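PDB 2DRH: 361aa long hypothetical D-aminopeptidase from Pyrococcus horikoshii, which probably acts as an aminopeptidase of the S58 (DmpA-like) family, although its own activity is unproven. Local coordinates for residues V81-L86 with I280-S285; T94-T99 with I241-T246. All blocks are in the same frame, centred on the assembly; numbering follows the deposited sequence.

Contact 1 of 2, residues V81-L86 with I280-S285; sequences VGLIQL and IAVAFS
L83 and L86, on the first turn of helix 83-89, press their methyl ends onto V282 and I280 of strand 278-285. The helix packs on the inner face of the strand's sheet, the one turned to the other sheet, in the alpha-beta-beta-alpha sandwich of the DmpA-like peptidases, and it relies on apolar contacts alone, with no hydrogen bond between the two segments. The CB of L83 leaves the helix toward the strand, and CG continues outward, anti to the carbonyl carbon (chi1 -62°), which sends the fork of the side chain to the sheet. CB and CG themselves stay back from the strand; the two methyls make the contact. CD1 heads for the start of the segment, where it lies 4.4 Å from I280 CG2. CD2 turns to the next inward-facing residue and sits 4.1 Å from V282 CG2. The fork thus bridges two residues that project from the same face of the strand, two positions apart.

Three residues on, L86 reaches the other branch of the same valine: with CG swung anti to the backbone N (chi1 -169°), its CD1 comes over V282. A281 and A283, whose CB atoms lie far from the helix, belong to the other face of the strand.

Around this apolar patch, A71 and V73 of strand 65-73 also touch L83, and L134 reaches both I280 and V282. A second subunit also reaches the helix, where K79 NZ of that chain is hydrogen-bonded to Q85 OE1. G82 stands at the N-cap, right before the helix, and its carbonyl O accepts a hydrogen bond from N130 ND2. V282 divides its branches between the two leucines: CG2 serves L83, while CG1 stands 4.1 Å from L86 CD1.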
# COMPACT_ATOMS: atom_id res chain seq x y z
N VAL A 81 14.52 -8.29 4.45
CA VAL A 81 14.79 -7.55 5.66
C VAL A 81 15.16 -6.12 5.27
O VAL A 81 16.04 -5.92 4.42
CB VAL A 81 15.97 -8.18 6.43
CG1 VAL A 81 16.27 -7.39 7.69
CG2 VAL A 81 15.65 -9.64 6.75
N GLY A 82 14.48 -5.14 5.85
CA GLY A 82 14.79 -3.75 5.56
C GLY A 82 13.84 -2.93 4.69
O GLY A 82 14.03 -1.72 4.58
N LEU A 83 12.83 -3.55 4.08
CA LEU A 83 11.93 -2.78 3.22
C LEU A 83 11.00 -1.77 3.89
O LEU A 83 10.68 -0.73 3.30
CB LEU A 83 11.08 -3.72 2.35
CG LEU A 83 11.81 -4.63 1.36
CD1 LEU A 83 10.77 -5.49 0.65
CD2 LEU A 83 12.60 -3.79 0.36
N ILE A 84 10.53 -2.06 5.10
CA ILE A 84 9.61 -1.13 5.75
C ILE A 84 10.20 0.27 5.94
O ILE A 84 9.52 1.27 5.69
CB ILE A 84 9.09 -1.70 7.10
CG1 ILE A 84 7.96 -2.71 6.84
CG2 ILE A 84 8.57 -0.59 7.98
CD1 ILE A 84 8.31 -3.82 5.85
N GLN A 85 11.45 0.36 6.38
CA GLN A 85 12.04 1.68 6.58
C GLN A 85 12.42 2.29 5.23
O GLN A 85 12.41 3.50 5.08
CB GLN A 85 13.27 1.61 7.50
CG GLN A 85 13.81 3.00 7.91
CD GLN A 85 14.75 2.95 9.09
OE1 GLN A 85 14.43 2.36 10.13
NE2 GLN A 85 15.93 3.57 8.95
N LEU A 86 12.77 1.45 4.26
CA LEU A 86 13.13 1.96 2.95
C LEU A 86 11.93 2.77 2.43
O LEU A 86 12.08 3.92 1.96
CB LEU A 86 13.46 0.80 2.00
CG LEU A 86 14.10 1.18 0.65
CD1 LEU A 86 14.83 -0.02 0.08
CD2 LEU A 86 13.04 1.68 -0.32
N ILE A 280 10.76 -9.53 -6.05
CA ILE A 280 10.90 -8.20 -5.48
C ILE A 280 11.96 -7.37 -6.21
O ILE A 280 13.02 -7.87 -6.60
CB ILE A 280 11.29 -8.29 -4.00
CG1 ILE A 280 10.17 -8.99 -3.22
CG2 ILE A 280 11.58 -6.90 -3.44
CD1 ILE A 280 10.52 -9.23 -1.78
N ALA A 281 11.66 -6.08 -6.37
CA ALA A 281 12.55 -5.14 -7.03
C ALA A 281 12.90 -3.99 -6.11
O ALA A 281 12.03 -3.45 -5.42
CB ALA A 281 11.87 -4.61 -8.28
N VAL A 282 14.17 -3.63 -6.08
CA VAL A 282 14.62 -2.52 -5.26
C VAL A 282 15.38 -1.53 -6.15
O VAL A 282 16.34 -1.90 -6.82
CB VAL A 282 15.54 -3.00 -4.12
CG1 VAL A 282 16.12 -1.82 -3.38
CG2 VAL A 282 14.75 -3.89 -3.15
N ALA A 283 14.94 -0.28 -6.17
CA ALA A 283 15.57 0.74 -6.99
C ALA A 283 16.11 1.89 -6.17
O ALA A 283 15.50 2.31 -5.18
CB ALA A 283 14.58 1.26 -8.01
N PHE A 284 17.27 2.40 -6.56
CA PHE A 284 17.89 3.52 -5.86
C PHE A 284 18.67 4.40 -6.83
O PHE A 284 19.09 3.96 -7.90
CB PHE A 284 18.82 3.01 -4.75
CG PHE A 284 20.06 2.31 -5.24
CD1 PHE A 284 21.19 3.03 -5.63
CD2 PHE A 284 20.12 0.91 -5.29
CE1 PHE A 284 22.36 2.38 -6.05
CE2 PHE A 284 21.28 0.26 -5.71
CZ PHE A 284 22.40 0.99 -6.09
N SER A 285 18.83 5.67 -6.45
CA SER A 285 19.56 6.62 -7.27
C SER A 285 20.81 7.08 -6.54
O SER A 285 20.82 7.17 -5.32
CB SER A 285 18.67 7.83 -7.60
OG SER A 285 19.41 8.85 -8.25

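Contact 2 of 2, residues T94-T99 with I241-T246; sequences TPIILT and IMIIAT
I96 and L98 point from strand 96-100 at I243 and I241 of strand 240-246, and each pair touches through methyl groups. I96 extends its longer branch until CD1 is 4.2 Å from I243 CG2. At the other end, L98 uses one arm of its fork, with CD2 coming 4.2 Å from I241 CG2. The two side chains of each pair lie alongside, pointing opposite ways, and do not meet head-on. The nearly extended chi2 of I96 (174°) carries CD1 to its target. I243 CG2 is placed anti to its own backbone N, whereas its CG1 branch leans the other way, bringing I243 CD1 to 4.2 Å from I96 CG2 and 4.7 Å from L98 CD2.

The backbones stay well apart, about 9.0 Å between I96 CA and I243 CA, and share no hydrogen bond. The two strands run in roughly opposite senses but belong to different sheets, and these side chains interdigitate in the interface between the two stacked sheets of the alpha-beta-beta-alpha sandwich of the DmpA-like family. Every residue that touches here is buried.

Farther out, each strand is fixed by its own sheet. I96 and L98 are hydrogen-bonded through the backbone to I55 and T53 of strand 48-56, and I97 and T99 to strand 132-136. The opposite-facing side chains of I97 and T99 lie against helix 104-118. On the other sheet, V282 of strand 278-285 packs beside I243, and F284 reaches across to I96. T246 OG1, at the end of its strand, is hydrogen-bonded to T200 O.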
# COMPACT_ATOMS: atom_id res chain seq x y z
N THR A 94 22.70 1.08 3.97
CA THR A 94 23.59 -0.04 4.18
C THR A 94 23.84 -0.70 2.85
O THR A 94 23.09 -0.49 1.90
CB THR A 94 22.94 -1.11 5.10
OG1 THR A 94 21.85 -1.72 4.40
CG2 THR A 94 22.42 -0.48 6.40
N PRO A 95 24.92 -1.49 2.75
CA PRO A 95 25.12 -2.14 1.46
C PRO A 95 23.98 -3.15 1.33
O PRO A 95 23.39 -3.56 2.34
CB PRO A 95 26.50 -2.80 1.60
CG PRO A 95 26.69 -2.95 3.06
CD PRO A 95 26.08 -1.69 3.63
N ILE A 96 23.66 -3.54 0.11
CA ILE A 96 22.57 -4.47 -0.15
C ILE A 96 23.11 -5.89 -0.21
O ILE A 96 24.01 -6.18 -0.97
CB ILE A 96 21.87 -4.13 -1.46
CG1 ILE A 96 21.55 -2.64 -1.49
CG2 ILE A 96 20.59 -4.97 -1.61
CD1 ILE A 96 20.99 -2.15 -2.81
N ILE A 97 22.53 -6.76 0.60
CA ILE A 97 22.98 -8.14 0.69
C ILE A 97 21.94 -9.14 0.21
O ILE A 97 20.75 -9.03 0.51
CB ILE A 97 23.35 -8.49 2.16
CG1 ILE A 97 24.38 -7.49 2.70
CG2 ILE A 97 23.91 -9.91 2.24
CD1 ILE A 97 25.73 -7.57 2.00
N LEU A 98 22.42 -10.11 -0.56
CA LEU A 98 21.58 -11.16 -1.09
C LEU A 98 22.18 -12.49 -0.64
O LEU A 98 23.40 -12.63 -0.57
CB LEU A 98 21.56 -11.10 -2.62
CG LEU A 98 21.28 -9.71 -3.23
CD1 LEU A 98 21.16 -9.83 -4.74
CD2 LEU A 98 20.02 -9.13 -2.65
N THR A 99 21.31 -13.43 -0.29
CA THR A 99 21.75 -14.76 0.13
C THR A 99 20.57 -15.72 0.08
O THR A 99 19.55 -15.41 -0.52
CB THR A 99 22.35 -14.73 1.55
OG1 THR A 99 22.96 -15.99 1.82
CG2 THR A 99 21.28 -14.43 2.60
N ILE A 241 15.10 -11.59 -7.25
CA ILE A 241 15.33 -10.27 -6.69
C ILE A 241 15.92 -9.41 -7.79
O ILE A 241 16.86 -9.82 -8.47
CB ILE A 241 16.33 -10.31 -5.50
CG1 ILE A 241 15.82 -11.27 -4.41
CG2 ILE A 241 16.55 -8.91 -4.95
CD1 ILE A 241 14.45 -10.89 -3.82
N MET A 242 15.36 -8.22 -7.97
CA MET A 242 15.85 -7.32 -9.01
C MET A 242 16.35 -6.05 -8.35
O MET A 242 15.62 -5.38 -7.63
CB MET A 242 14.74 -7.01 -10.01
CG MET A 242 14.40 -8.20 -10.90
SD MET A 242 12.65 -8.32 -11.35
CE MET A 242 12.03 -9.07 -9.84
N ILE A 243 17.62 -5.74 -8.57
CA ILE A 243 18.21 -4.54 -7.99
C ILE A 243 18.47 -3.55 -9.11
O ILE A 243 19.23 -3.82 -10.04
CB ILE A 243 19.55 -4.86 -7.28
CG1 ILE A 243 19.32 -5.93 -6.20
CG2 ILE A 243 20.12 -3.59 -6.64
CD1 ILE A 243 18.34 -5.52 -5.12
N ILE A 244 17.83 -2.39 -9.01
CA ILE A 244 17.98 -1.37 -10.03
C ILE A 244 18.76 -0.17 -9.50
O ILE A 244 18.53 0.29 -8.37
CB ILE A 244 16.61 -0.85 -10.52
CG1 ILE A 244 15.66 -2.02 -10.78
CG2 ILE A 244 16.80 -0.00 -11.77
CD1 ILE A 244 16.17 -3.03 -11.77
N ALA A 245 19.69 0.31 -10.31
CA ALA A 245 20.49 1.48 -9.94
C ALA A 245 20.46 2.46 -11.11
O ALA A 245 20.40 2.06 -12.27
CB ALA A 245 21.93 1.06 -9.65
N THR A 246 20.49 3.75 -10.78
CA THR A 246 20.50 4.80 -11.80
C THR A 246 21.16 6.05 -11.26
O THR A 246 21.20 6.28 -10.05
CB THR A 246 19.07 5.17 -12.26
OG1 THR A 246 19.14 6.18 -13.28
CG2 THR A 246 18.25 5.72 -11.09

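The centres of contacts 1 and 2 are about 8 Å apart, and their second segments are parallel neighbours in one mixed sheet. Probable backbone hydrogen bonds join them: M242 N to I280 O and I244 N to V282 O, each 2.7 Å long. Along the chain the order is 81-86, 94-99, 241-246, 280-285, so both segments of contact 2 fall between those of contact 1. The sheet holding 240-246 and 278-285 receives two partners on the same face: helix 83-89 over one strand, and strand 96-100 of the other sheet over its neighbour. F284 CZ, 3.6 Å from A245 CB, adds packing between the two neighbouring strands, so the two buried contacts adjoin.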